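Local coordinates for metallophosphoesterase TT1561-like domain-containing protein (Aquifex aeolicus, PDB 2YVT) that is of unknown function but belongs to the calcineurin-like metallophosphoesterase superfamily, at residues I208-G222 with L227-F239. Residues are numbered along the deposited sequence; the frame is centred on the assembly and turned at random.
Sequences IKSLNPEVAIVGHVG and LVGNTIVVNPGEF
Ala216 and Val233 sit side by side at the middle of a parallel strand pair, 215-218 with 231-235, and the backbone of Ala216 is gripped twice: its N donates to Ile232 O and its O accepts from Val234 N at 2.8 Å. The flanking bonds run from Ile232 N to Glu214 O and from Val218 N to Val234 O. On the face carrying Ala216 and Val233, the end of helix 202-211 lies over the strands: Ile208 CD1 rests 3.8 Å from Val233 CG2, while its CG2 branch reaches Thr231 OG1. With OG1 beside its own backbone N (chi1 -59°), Thr231 donates to Pro213 O at 2.7 Å, and CG2 is left to pack against Ala216 CB. Asn230 ND2 meets Asn212 OD1 at 3.0 Å in an almost straight bond; the amide planes stand 86° apart, and the donor lies above the plane of the side-chain carbonyl of Asn212. A water joins Asn212 OD1, Thr231 OG1 and Asn230 N. At the other end Asn235, its CG anti to the backbone N (chi1 -163°), turns its amide into the loop of Gly219 to Gly222, where ND2 donates to Gly219 O at 2.9 Å. OD1 lies 3.2 Å from Gly222 O; Lys12 NZ bonds both oxygens and His220 O, which would be expected to offset their repulsion, and Val189 O takes a second bond from ND2. Replacing Asn235 with a leucine would probably leave Gly219 O without this donor and take one acceptor from Lys12 NZ. These strands belong to one of the two facing sheets of the calcineurin-like fold, and Gly219-His220 probably corresponds to the family's GH motif. Both amide atoms of Asn235 thus tie strand to loop, OD1 by way of Lys12 NZ.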
loop_
_atom_site.group_PDB
_atom_site.type_symbol
_atom_site.label_atom_id
_atom_site.label_comp_id
_atom_site.label_asym_id
_atom_site.label_seq_id
_atom_site.Cartn_x
_atom_site.Cartn_y
_atom_site.Cartn_z
ATOM N N ILE A 208 12.251 -8.265 4.071
ATOM C CA ILE A 208 13.222 -7.203 4.252
ATOM C C ILE A 208 14.632 -7.786 4.401
ATOM O O ILE A 208 15.579 -7.271 3.815
ATOM C CB ILE A 208 12.832 -6.298 5.438
ATOM C CG1 ILE A 208 11.654 -5.400 5.032
ATOM C CG2 ILE A 208 14.025 -5.475 5.919
ATOM C CD1 ILE A 208 11.041 -4.618 6.180
ATOM N N LYS A 209 14.749 -8.876 5.156
ATOM C CA LYS A 209 16.028 -9.568 5.319
ATOM C C LYS A 209 16.519 -10.105 3.972
ATOM O O LYS A 209 17.690 -9.943 3.612
ATOM C CB LYS A 209 15.890 -10.691 6.360
ATOM C CG LYS A 209 16.978 -11.778 6.341
ATOM C CD LYS A 209 18.285 -11.301 6.946
ATOM C CE LYS A 209 19.312 -12.437 6.994
ATOM N NZ LYS A 209 20.578 -11.990 7.614
ATOM N N SER A 210 15.606 -10.717 3.222
ATOM C CA SER A 210 15.934 -11.315 1.935
ATOM C C SER A 210 16.342 -10.293 0.873
ATOM O O SER A 210 17.350 -10.483 0.183
ATOM C CB SER A 210 14.769 -12.173 1.432
ATOM O OG SER A 210 15.082 -12.743 0.179
ATOM N N LEU A 211 15.564 -9.217 0.753
ATOM C CA LEU A 211 15.745 -8.223 -0.307
ATOM C C LEU A 211 16.688 -7.084 0.064
ATOM O O LEU A 211 17.250 -6.426 -0.820
ATOM C CB LEU A 211 14.389 -7.636 -0.722
ATOM C CG LEU A 211 13.366 -8.590 -1.345
ATOM C CD1 LEU A 211 12.202 -7.784 -1.908
ATOM C CD2 LEU A 211 13.989 -9.467 -2.420
ATOM N N ASN A 212 16.825 -6.834 1.366
ATOM C CA ASN A 212 17.653 -5.746 1.897
ATOM C C ASN A 212 17.401 -4.392 1.215
ATOM O O ASN A 212 18.333 -3.757 0.703
ATOM C CB ASN A 212 19.140 -6.120 1.845
ATOM C CG ASN A 212 20.002 -5.185 2.662
ATOM O OD1 ASN A 212 19.656 -4.831 3.793
ATOM N ND2 ASN A 212 21.137 -4.780 2.099
ATOM N N PRO A 213 16.132 -3.943 1.199
ATOM C CA PRO A 213 15.844 -2.685 0.522
ATOM C C PRO A 213 16.361 -1.496 1.324
ATOM O O PRO A 213 16.556 -1.598 2.537
ATOM C CB PRO A 213 14.313 -2.650 0.472
ATOM C CG PRO A 213 13.868 -3.509 1.602
ATOM C CD PRO A 213 14.930 -4.544 1.812
ATOM N N GLU A 214 16.586 -0.376 0.651
ATOM C CA GLU A 214 17.014 0.839 1.353
ATOM C C GLU A 214 15.894 1.385 2.233
ATOM O O GLU A 214 16.122 1.789 3.373
ATOM C CB GLU A 214 17.426 1.905 0.353
ATOM C CG GLU A 214 18.142 3.084 0.985
ATOM C CD GLU A 214 18.580 4.103 -0.038
ATOM O OE1 GLU A 214 19.014 3.696 -1.131
ATOM O OE2 GLU A 214 18.481 5.309 0.244
ATOM N N VAL A 215 14.685 1.395 1.680
ATOM C CA VAL A 215 13.516 1.966 2.347
ATOM C C VAL A 215 12.328 1.041 2.110
ATOM O O VAL A 215 12.183 0.449 1.031
ATOM C CB VAL A 215 13.184 3.381 1.798
ATOM C CG1 VAL A 215 11.919 3.959 2.445
ATOM C CG2 VAL A 215 14.366 4.333 1.986
ATOM N N ALA A 216 11.499 0.894 3.134
ATOM C CA ALA A 216 10.219 0.219 2.984
ATOM C C ALA A 216 9.113 1.142 3.483
ATOM O O ALA A 216 9.193 1.666 4.591
ATOM C CB ALA A 216 10.208 -1.110 3.740
ATOM N N ILE A 217 8.102 1.353 2.646
ATOM C CA ILE A 217 6.934 2.154 3.018
ATOM C C ILE A 217 5.785 1.175 3.240
ATOM O O ILE A 217 5.524 0.331 2.395
ATOM C CB ILE A 217 6.583 3.185 1.922
ATOM C CG1 ILE A 217 7.755 4.157 1.710
ATOM C CG2 ILE A 217 5.291 3.925 2.282
ATOM C CD1 ILE A 217 7.657 5.010 0.451
ATOM N N VAL A 218 5.130 1.262 4.394
ATOM C CA VAL A 218 4.190 0.215 4.811
ATOM C C VAL A 218 2.875 0.789 5.339
ATOM O O VAL A 218 2.809 1.969 5.689
ATOM C CB VAL A 218 4.837 -0.760 5.848
ATOM C CG1 VAL A 218 6.044 -1.519 5.217
ATOM C CG2 VAL A 218 5.263 -0.008 7.106
ATOM N N GLY A 219 1.840 -0.050 5.404
ATOM C CA GLY A 219 0.489 0.406 5.748
ATOM C C GLY A 219 -0.186 -0.352 6.883
ATOM O O GLY A 219 0.387 -0.522 7.963
ATOM N N HIS A 220 -1.412 -0.814 6.634
ATOM C CA HIS A 220 -2.198 -1.546 7.635
ATOM C C HIS A 220 -2.196 -0.761 8.958
ATOM O O HIS A 220 -2.440 0.451 8.948
ATOM C CB HIS A 220 -1.697 -3.001 7.760
ATOM C CG HIS A 220 -2.633 -3.928 8.478
ATOM N ND1 HIS A 220 -3.986 -3.695 8.613
ATOM C CD2 HIS A 220 -2.397 -5.119 9.077
ATOM C CE1 HIS A 220 -4.540 -4.700 9.275
ATOM N NE2 HIS A 220 -3.596 -5.581 9.559
ATOM N N VAL A 221 -1.890 -1.423 10.073
ATOM C CA VAL A 221 -1.846 -0.766 11.374
ATOM C C VAL A 221 -0.414 -0.389 11.731
ATOM O O VAL A 221 0.507 -1.207 11.599
ATOM C CB VAL A 221 -2.448 -1.684 12.474
ATOM C CG1 VAL A 221 -2.141 -1.144 13.877
ATOM C CG2 VAL A 221 -3.942 -1.834 12.258
ATOM N N GLY A 222 -0.227 0.855 12.167
ATOM C CA GLY A 222 1.072 1.318 12.645
ATOM C C GLY A 222 1.359 2.761 12.281
ATOM O O GLY A 222 0.659 3.367 11.458
ATOM N N LEU A 227 14.577 1.314 11.956
ATOM C CA LEU A 227 15.364 0.331 11.220
ATOM C C LEU A 227 14.852 -1.083 11.465
ATOM O O LEU A 227 14.634 -1.489 12.611
ATOM C CB LEU A 227 16.847 0.437 11.599
ATOM C CG LEU A 227 17.833 1.066 10.607
ATOM C CD1 LEU A 227 17.357 2.396 10.036
ATOM C CD2 LEU A 227 19.207 1.214 11.260
ATOM N N VAL A 228 14.623 -1.821 10.382
ATOM C CA VAL A 228 14.382 -3.255 10.477
ATOM C C VAL A 228 15.490 -3.876 9.641
ATOM O O VAL A 228 15.558 -3.674 8.427
ATOM C CB VAL A 228 12.966 -3.652 9.969
ATOM C CG1 VAL A 228 12.787 -5.180 9.952
ATOM C CG2 VAL A 228 11.885 -2.979 10.821
ATOM N N GLY A 229 16.392 -4.594 10.307
ATOM C CA GLY A 229 17.640 -5.003 9.665
ATOM C C GLY A 229 18.395 -3.737 9.302
ATOM O O GLY A 229 18.657 -2.903 10.171
ATOM N N ASN A 230 18.696 -3.576 8.016
ATOM C CA ASN A 230 19.379 -2.383 7.501
ATOM C C ASN A 230 18.426 -1.408 6.793
ATOM O O ASN A 230 18.845 -0.370 6.275
ATOM C CB ASN A 230 20.500 -2.798 6.541
ATOM C CG ASN A 230 21.314 -3.974 7.062
ATOM O OD1 ASN A 230 21.888 -3.916 8.152
ATOM N ND2 ASN A 230 21.358 -5.053 6.288
ATOM N N THR A 231 17.142 -1.754 6.779
ATOM C CA THR A 231 16.130 -1.016 6.029
ATOM C C THR A 231 15.420 0.022 6.890
ATOM O O THR A 231 14.980 -0.291 7.995
ATOM C CB THR A 231 15.079 -2.003 5.496
ATOM O OG1 THR A 231 15.719 -2.976 4.667
ATOM C CG2 THR A 231 13.961 -1.297 4.706
ATOM N N ILE A 232 15.293 1.245 6.374
ATOM C CA ILE A 232 14.449 2.256 7.018
ATOM C C ILE A 232 13.005 1.954 6.650
ATOM O O ILE A 232 12.636 1.996 5.468
ATOM C CB ILE A 232 14.773 3.696 6.560
ATOM C CG1 ILE A 232 16.231 4.055 6.866
ATOM C CG2 ILE A 232 13.795 4.706 7.200
ATOM C CD1 ILE A 232 16.672 5.326 6.213
ATOM N N VAL A 233 12.203 1.630 7.659
ATOM C CA VAL A 233 10.796 1.312 7.454
ATOM C C VAL A 233 9.953 2.494 7.924
ATOM O O VAL A 233 10.127 2.988 9.045
ATOM C CB VAL A 233 10.389 0.016 8.186
ATOM C CG1 VAL A 233 8.921 -0.320 7.920
ATOM C CG2 VAL A 233 11.298 -1.146 7.749
ATOM N N VAL A 234 9.057 2.950 7.050
ATOM C CA VAL A 234 8.219 4.108 7.335
ATOM C C VAL A 234 6.753 3.722 7.211
ATOM O O VAL A 234 6.306 3.298 6.141
ATOM C CB VAL A 234 8.516 5.276 6.353
ATOM C CG1 VAL A 234 7.649 6.490 6.676
ATOM C CG2 VAL A 234 9.995 5.658 6.402
ATOM N N ASN A 235 6.020 3.868 8.310
ATOM C CA ASN A 235 4.568 3.736 8.283
ATOM C C ASN A 235 3.982 5.130 8.512
ATOM O O ASN A 235 4.134 5.698 9.597
ATOM C CB ASN A 235 4.069 2.745 9.332
ATOM C CG ASN A 235 2.655 2.290 9.055
ATOM O OD1 ASN A 235 1.840 3.064 8.539
ATOM N ND2 ASN A 235 2.351 1.034 9.386
ATOM N N PRO A 236 3.346 5.701 7.481
ATOM C CA PRO A 236 2.890 7.101 7.579
ATOM C C PRO A 236 1.865 7.389 8.675
ATOM O O PRO A 236 1.687 8.544 9.036
ATOM C CB PRO A 236 2.250 7.365 6.208
ATOM C CG PRO A 236 2.777 6.296 5.307
ATOM C CD PRO A 236 3.053 5.104 6.163
ATOM N N GLY A 237 1.200 6.357 9.194
ATOM C CA GLY A 237 0.073 6.562 10.106
ATOM C C GLY A 237 -1.199 6.770 9.307
ATOM O O GLY A 237 -1.172 6.783 8.066
ATOM N N GLU A 238 -2.310 6.937 10.012
ATOM C CA GLU A 238 -3.629 6.875 9.373
ATOM C C GLU A 238 -4.010 8.141 8.629
ATOM O O GLU A 238 -4.090 9.219 9.221
ATOM C CB GLU A 238 -4.708 6.581 10.420
ATOM C CG GLU A 238 -4.533 5.248 11.131
ATOM C CD GLU A 238 -4.817 4.027 10.256
ATOM O OE1 GLU A 238 -5.385 4.159 9.152
ATOM O OE2 GLU A 238 -4.474 2.918 10.691
ATOM N N PHE A 239 -4.296 8.001 7.334
ATOM C CA PHE A 239 -4.839 9.112 6.561
ATOM C C PHE A 239 -6.108 9.718 7.203
ATOM O O PHE A 239 -6.297 10.943 7.147
ATOM C CB PHE A 239 -5.108 8.662 5.128
ATOM C CG PHE A 239 -5.444 9.780 4.189
ATOM C CD1 PHE A 239 -4.508 10.773 3.906
ATOM C CD2 PHE A 239 -6.683 9.814 3.544
ATOM C CE1 PHE A 239 -4.812 11.798 3.015
ATOM C CE2 PHE A 239 -6.984 10.843 2.637
ATOM C CZ PHE A 239 -6.044 11.831 2.384
HETATM O O HOH W 1 17.606 -4.916 5.717
HETATM O O HOH W 2 18.638 1.786 4.498
HETATM O O HOH W 3 -2.465 2.637 12.318
#